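PDB 3RDR: N-acetylmuramoyl-L-alanine amidase XlyA from Bacillus subtilis, which hydrolyses the amide link between N-acetylmuramoyl and L-amino acid residues in cell-wall glycopeptides, its catalytic domain being the part present here. Local coordinates for residues G40-A43 / A44-A47; A112-L115 / I116-M120; D147-D150 / S151-A154. One frame throughout, in Å; residues are numbered along the deposited sequence.

In the fold
All three contacts are local, each made within a single helix or at its start, and they lie in series along this amidase domain, which has the T7 lysozyme fold and a mixed central sheet. Contacts 2 and 3 touch: NE2 of Gln113 is 2.7 Å from O of Phe152, probably a hydrogen bond, and CD1 of Ile116 packs 3.8 Å from CZ of Phe152. Contact 1 stands apart, its centre about 20 Å from that of contact 2 and about 25 Å from that of contact 3. The zinc ion, held by His32, His133 and Cys141, is about 11 Å from the side chain of His46, about 13 Å from that of Ile116 and about 10 Å from that of Trp149.

Contact 1: residues G40-A43 / A44-A47; sequences GADA and AAHA
Helix 43-50 begins at an N-cap residue, Asp42, which covers a backbone N-H of the first turn while its own carbonyl is gripped twice by His46. OD2 of Asp42 takes the N-H of Ala45 at 2.9 Å, and the donor arrives nearly along the carboxylate C-O axis. CG of Asp42 lies between its backbone N and carbonyl carbon (chi1 63°), which swings the carboxylate back over the helix start. A negative group at this end would also be favoured by the helix dipole.

Capping of this kind is a general answer to first-turn N-H groups that have no carbonyl before them, and here it follows strand 28-33 through a loop whose inverse gamma turn is centred on Ala41. O of Asp42 then accepts from N of His46 at 3.1 Å and from ND1 of the same residue at 2.8 Å. The ring bond is almost straight (171°): the oxygen lies in the imidazole plane, whereas ND1 sits well above the plane of the carbonyl. This second bond fixes the rotation of the ring, and CE1 comes 3.6 Å from O of Ala41. The N-H of Ala43, the first residue of the helix, is taken by OD2 of Asp64.

Contact 2: residues A112-L115 / I116-M120; sequences AQWL and IKTLM
Thr118 turns back on Trp114, four residues earlier, and grips its carbonyl oxygen with both backbone and side chain. Its CB sits over the preceding turn, 3.4 Å from O of Leu115. OG1, the next atom out, lies anti to the carbonyl carbon of Thr118 (chi1 -55°), beside the backbone N, and from there donates to O of Trp114 at 2.9 Å. The N-H of Thr118 makes the regular helical bond to the same oxygen at 3.1 Å. The two donors reach it from opposite faces of the carbonyl plane, the hydroxyl standing 36° out of it. A serine or threonine hydroxyl returned to the carbonyl four residues back is a familiar feature of alpha helices, since it satisfies a polar group without a partner from elsewhere.

That same OG1 also lies over one face of the Trp114 indole, displaced toward the rim, with CE2 3.6 Å away. The indole is carried there by a chi1 of 165°, with CG anti to the backbone N. Another side of the helix is apolar: CG of Leu115 meets CD2 of Leu119 at 3.9 Å, and CG1 of Ile116 comes 3.1 Å from O of Ala112.

Helix 105-122 lays this apolar side on the central sheet. Leu115 rests on Phe61 and Val63 of strand 61-63, Ile116 on Val31 of strand 28-33 and Leu119 on Ile93 of strand 92-97, while Trp114 touches Val5 near the start of the chain.

Contact 3: residues D147-D150 / S151-A154; sequences DTWD and SFKA
Thr148, at the N-cap position of helix 149-154, meets the next turn through its backbone: its carbonyl oxygen accepts the N-H of Phe152 at 3.0 Å, with a weak second bond from N of Ser151. Its side chain makes no capping bond, so the helix begins without the side-chain closure that an N-cap residue often supplies.

Trp149 comes next and carries most of the side-chain contact. A trans first torsion (chi1 -177°) sets the indole beside the carbonyl carbon, and the ring leans out from the helix and toward its C-terminal end, where it meets two residues. The aliphatic chain of Lys153 lies across one face. CG of this lysine stands 4.1 Å from the centroid of the five-membered ring and 25° off its normal, a CH-pi contact, while CD comes 3.2 Å from NE1. At the benzo end, CZ3 of Trp149 is 3.4 Å from CD2 of Phe152, and the two ring planes are inclined at 35°, an oblique aromatic pair. O of Trp149 accepts from N of Lys153, four residues on. Asp150 follows, its carbonyl oxygen accepting from N of Ala154 at 3.0 Å.

Phe152 is buried, packing against Thr109 of helix 105-122 and against Leu145. Trp149 reaches Pro142, the residue after the zinc ligand Cys141. Lys153 is used at two points: its methylenes lie against the indole and NZ bonds to O of Leu127. OD2 of Asp150 is 5.7 Å from NZ of Lys153, so the two opposite charges would attract only at a distance, and apolar and aromatic contact dominates between the side chains.

Contact 1: residues G40-A43 / A44-A47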
loop_
_atom_site.group_PDB
_atom_site.type_symbol
_atom_site.label_atom_id
_atom_site.label_comp_id
_atom_site.label_asym_id
_atom_site.label_seq_id
_atom_site.Cartn_x
_atom_site.Cartn_y
_atom_site.Cartn_z
ATOM N N GLY A 40 9.065 -3.527 15.731
ATOM C CA GLY A 40 9.382 -2.166 15.341
ATOM C C GLY A 40 9.211 -1.837 13.866
ATOM O O GLY A 40 9.334 -0.677 13.485
ATOM N N ALA A 41 8.934 -2.835 13.031
ATOM C CA ALA A 41 8.756 -2.586 11.600
ATOM C C ALA A 41 7.334 -2.098 11.324
ATOM O O ALA A 41 6.559 -2.762 10.627
ATOM C CB ALA A 41 9.044 -3.857 10.806
ATOM N N ASP A 42 7.003 -0.929 11.869
ATOM C CA ASP A 42 5.674 -0.358 11.713
ATOM C C ASP A 42 5.595 0.702 10.615
ATOM O O ASP A 42 6.545 0.888 9.856
ATOM C CB ASP A 42 5.201 0.216 13.054
ATOM C CG ASP A 42 6.068 1.360 13.544
ATOM O OD1 ASP A 42 5.943 1.725 14.729
ATOM O OD2 ASP A 42 6.866 1.903 12.751
ATOM N N ALA A 43 4.459 1.393 10.536
ATOM C CA ALA A 43 4.237 2.408 9.505
ATOM C C ALA A 43 5.228 3.566 9.553
ATOM O O ALA A 43 5.748 3.982 8.524
ATOM C CB ALA A 43 2.800 2.940 9.593
ATOM N N ALA A 44 5.484 4.088 10.747
ATOM C CA ALA A 44 6.427 5.188 10.898
ATOM C C ALA A 44 7.822 4.749 10.457
ATOM O O ALA A 44 8.544 5.513 9.810
ATOM C CB ALA A 44 6.458 5.667 12.356
ATOM N N ALA A 45 8.203 3.521 10.798
ATOM C CA ALA A 45 9.521 3.019 10.416
ATOM C C ALA A 45 9.644 2.935 8.897
ATOM O O ALA A 45 10.684 3.287 8.333
ATOM C CB ALA A 45 9.779 1.645 11.049
ATOM N N HIS A 46 8.593 2.467 8.227
ATOM C CA HIS A 46 8.635 2.387 6.772
ATOM C C HIS A 46 8.691 3.791 6.165
ATOM O O HIS A 46 9.342 4.003 5.151
ATOM C CB HIS A 46 7.422 1.623 6.223
ATOM C CG HIS A 46 7.545 0.135 6.344
ATOM N ND1 HIS A 46 7.368 -0.535 7.536
ATOM C CD2 HIS A 46 7.872 -0.809 5.429
ATOM C CE1 HIS A 46 7.581 -1.826 7.350
ATOM N NE2 HIS A 46 7.889 -2.018 6.080
ATOM N N ALA A 47 8.009 4.748 6.787
ATOM C CA ALA A 47 8.018 6.124 6.291
ATOM C C ALA A 47 9.449 6.660 6.267
ATOM O O ALA A 47 9.853 7.346 5.328
ATOM C CB ALA A 47 7.151 7.006 7.178
#

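Contact 2: residues A112-L115 / I116-M120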
loop_
_atom_site.group_PDB
_atom_site.type_symbol
_atom_site.label_atom_id
_atom_site.label_comp_id
_atom_site.label_asym_id
_atom_site.label_seq_id
_atom_site.Cartn_x
_atom_site.Cartn_y
_atom_site.Cartn_z
ATOM N N ALA A 112 -6.714 -1.271 7.268
ATOM C CA ALA A 112 -6.486 -1.254 5.830
ATOM C C ALA A 112 -7.809 -1.341 5.073
ATOM O O ALA A 112 -7.972 -0.722 4.020
ATOM C CB ALA A 112 -5.577 -2.406 5.430
ATOM N N GLN A 113 -8.748 -2.119 5.605
ATOM C CA GLN A 113 -10.055 -2.265 4.970
ATOM C C GLN A 113 -10.802 -0.939 5.062
ATOM O O GLN A 113 -11.510 -0.553 4.133
ATOM C CB GLN A 113 -10.851 -3.396 5.638
ATOM C CG GLN A 113 -10.244 -4.769 5.387
ATOM C CD GLN A 113 -10.904 -5.880 6.186
ATOM O OE1 GLN A 113 -11.049 -5.781 7.401
ATOM N NE2 GLN A 113 -11.288 -6.951 5.505
ATOM N N TRP A 114 -10.634 -0.234 6.174
ATOM C CA TRP A 114 -11.277 1.063 6.334
ATOM C C TRP A 114 -10.703 2.033 5.301
ATOM O O TRP A 114 -11.440 2.752 4.627
ATOM C CB TRP A 114 -11.034 1.624 7.735
ATOM C CG TRP A 114 -11.366 3.085 7.818
ATOM C CD1 TRP A 114 -12.611 3.643 7.889
ATOM C CD2 TRP A 114 -10.440 4.178 7.732
ATOM N NE1 TRP A 114 -12.518 5.016 7.846
ATOM C CE2 TRP A 114 -11.198 5.371 7.750
ATOM C CE3 TRP A 114 -9.043 4.264 7.636
ATOM C CZ2 TRP A 114 -10.607 6.636 7.675
ATOM C CZ3 TRP A 114 -8.455 5.523 7.561
ATOM C CH2 TRP A 114 -9.237 6.692 7.581
ATOM N N LEU A 115 -9.379 2.051 5.190
ATOM C CA LEU A 115 -8.697 2.918 4.234
ATOM C C LEU A 115 -9.161 2.624 2.810
ATOM O O LEU A 115 -9.480 3.536 2.049
ATOM C CB LEU A 115 -7.180 2.719 4.327
ATOM C CG LEU A 115 -6.305 3.411 3.273
ATOM C CD1 LEU A 115 -6.478 4.921 3.369
ATOM C CD2 LEU A 115 -4.840 3.031 3.486
ATOM N N ILE A 116 -9.199 1.345 2.455
ATOM C CA ILE A 116 -9.613 0.944 1.119
ATOM C C ILE A 116 -11.047 1.368 0.810
ATOM O O ILE A 116 -11.335 1.823 -0.297
ATOM C CB ILE A 116 -9.452 -0.577 0.937
ATOM C CG1 ILE A 116 -7.959 -0.933 0.967
ATOM C CG2 ILE A 116 -10.074 -1.025 -0.382
ATOM C CD1 ILE A 116 -7.677 -2.415 0.983
ATOM N N LYS A 117 -11.944 1.227 1.782
ATOM C CA LYS A 117 -13.336 1.624 1.582
ATOM C C LYS A 117 -13.401 3.122 1.291
ATOM O O LYS A 117 -14.127 3.563 0.402
ATOM C CB LYS A 117 -14.174 1.328 2.831
ATOM C CG LYS A 117 -15.575 1.929 2.768
ATOM C CD LYS A 117 -16.036 2.430 4.130
ATOM C CE LYS A 117 -16.596 1.310 4.991
ATOM N NZ LYS A 117 -17.941 0.864 4.516
ATOM N N THR A 118 -12.641 3.894 2.060
ATOM C CA THR A 118 -12.592 5.341 1.905
ATOM C C THR A 118 -12.033 5.736 0.537
ATOM O O THR A 118 -12.542 6.649 -0.108
ATOM C CB THR A 118 -11.715 5.971 3.001
ATOM O OG1 THR A 118 -12.193 5.557 4.288
ATOM C CG2 THR A 118 -11.759 7.488 2.912
ATOM N N LEU A 119 -10.981 5.044 0.107
ATOM C CA LEU A 119 -10.350 5.306 -1.183
ATOM C C LEU A 119 -11.301 4.986 -2.341
ATOM O O LEU A 119 -11.372 5.727 -3.322
ATOM C CB LEU A 119 -9.072 4.470 -1.307
ATOM C CG LEU A 119 -7.695 5.125 -1.127
ATOM C CD1 LEU A 119 -7.764 6.346 -0.224
ATOM C CD2 LEU A 119 -6.732 4.081 -0.568
ATOM N N MET A 120 -12.020 3.874 -2.224
ATOM C CA MET A 120 -12.974 3.457 -3.248
ATOM C C MET A 120 -14.013 4.547 -3.509
ATOM O O MET A 120 -14.291 4.896 -4.658
ATOM C CB MET A 120 -13.687 2.177 -2.810
ATOM C CG MET A 120 -12.844 0.914 -2.899
ATOM S SD MET A 120 -13.558 -0.452 -1.954
ATOM C CE MET A 120 -14.988 -0.892 -2.975
#

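Contact 3: residues D147-D150 / S151-A154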
loop_
_atom_site.group_PDB
_atom_site.type_symbol
_atom_site.label_atom_id
_atom_site.label_comp_id
_atom_site.label_asym_id
_atom_site.label_seq_id
_atom_site.Cartn_x
_atom_site.Cartn_y
_atom_site.Cartn_z
ATOM N N ASP A 147 -4.428 -16.630 0.455
ATOM C CA ASP A 147 -5.286 -17.802 0.653
ATOM C C ASP A 147 -6.697 -17.444 1.108
ATOM O O ASP A 147 -7.610 -18.262 1.011
ATOM C CB ASP A 147 -4.674 -18.766 1.673
ATOM C CG ASP A 147 -3.497 -19.535 1.117
ATOM O OD1 ASP A 147 -3.592 -20.016 -0.031
ATOM O OD2 ASP A 147 -2.481 -19.667 1.833
ATOM N N THR A 148 -6.878 -16.229 1.611
ATOM C CA THR A 148 -8.195 -15.794 2.065
ATOM C C THR A 148 -8.559 -14.445 1.442
ATOM O O THR A 148 -9.348 -13.686 2.002
ATOM C CB THR A 148 -8.235 -15.663 3.606
ATOM O OG1 THR A 148 -7.206 -14.765 4.041
ATOM C CG2 THR A 148 -8.024 -17.022 4.264
ATOM N N TRP A 149 -7.993 -14.167 0.270
ATOM C CA TRP A 149 -8.221 -12.902 -0.432
ATOM C C TRP A 149 -9.688 -12.481 -0.540
ATOM O O TRP A 149 -10.057 -11.378 -0.126
ATOM C CB TRP A 149 -7.594 -12.964 -1.832
ATOM C CG TRP A 149 -7.719 -11.675 -2.595
ATOM C CD1 TRP A 149 -8.449 -11.460 -3.729
ATOM C CD2 TRP A 149 -7.154 -10.406 -2.235
ATOM N NE1 TRP A 149 -8.380 -10.135 -4.095
ATOM C CE2 TRP A 149 -7.594 -9.465 -3.195
ATOM C CE3 TRP A 149 -6.323 -9.971 -1.194
ATOM C CZ2 TRP A 149 -7.232 -8.112 -3.142
ATOM C CZ3 TRP A 149 -5.961 -8.621 -1.143
ATOM C CH2 TRP A 149 -6.419 -7.712 -2.113
ATOM N N ASP A 150 -10.526 -13.353 -1.090
ATOM C CA ASP A 150 -11.939 -13.029 -1.245
ATOM C C ASP A 150 -12.619 -12.664 0.071
ATOM O O ASP A 150 -13.518 -11.822 0.096
ATOM C CB ASP A 150 -12.667 -14.193 -1.926
ATOM C CG ASP A 150 -12.320 -14.309 -3.404
ATOM O OD1 ASP A 150 -12.641 -15.349 -4.017
ATOM O OD2 ASP A 150 -11.731 -13.352 -3.956
ATOM N N SER A 151 -12.191 -13.289 1.165
ATOM C CA SER A 151 -12.763 -12.987 2.476
ATOM C C SER A 151 -12.301 -11.601 2.906
ATOM O O SER A 151 -13.086 -10.807 3.427
ATOM C CB SER A 151 -12.320 -14.021 3.518
ATOM O OG SER A 151 -12.801 -15.314 3.196
ATOM N N PHE A 152 -11.019 -11.318 2.694
ATOM C CA PHE A 152 -10.456 -10.015 3.042
ATOM C C PHE A 152 -11.272 -8.921 2.364
ATOM O O PHE A 152 -11.576 -7.891 2.970
ATOM C CB PHE A 152 -8.994 -9.928 2.577
ATOM C CG PHE A 152 -8.438 -8.528 2.573
ATOM C CD1 PHE A 152 -8.189 -7.858 3.765
ATOM C CD2 PHE A 152 -8.179 -7.875 1.369
ATOM C CE1 PHE A 152 -7.690 -6.553 3.761
ATOM C CE2 PHE A 152 -7.681 -6.571 1.354
ATOM C CZ PHE A 152 -7.435 -5.910 2.553
ATOM N N LYS A 153 -11.627 -9.154 1.106
ATOM C CA LYS A 153 -12.409 -8.184 0.346
ATOM C C LYS A 153 -13.844 -8.086 0.847
ATOM O O LYS A 153 -14.428 -7.000 0.862
ATOM C CB LYS A 153 -12.387 -8.535 -1.146
ATOM C CG LYS A 153 -11.017 -8.325 -1.789
ATOM C CD LYS A 153 -11.025 -8.601 -3.287
ATOM C CE LYS A 153 -11.928 -7.632 -4.041
ATOM N NZ LYS A 153 -11.870 -7.874 -5.511
ATOM N N ALA A 154 -14.411 -9.213 1.267
ATOM C CA ALA A 154 -15.778 -9.217 1.777
ATOM C C ALA A 154 -15.827 -8.392 3.055
ATOM O O ALA A 154 -16.868 -7.845 3.420
ATOM C CB ALA A 154 -16.237 -10.646 2.052
#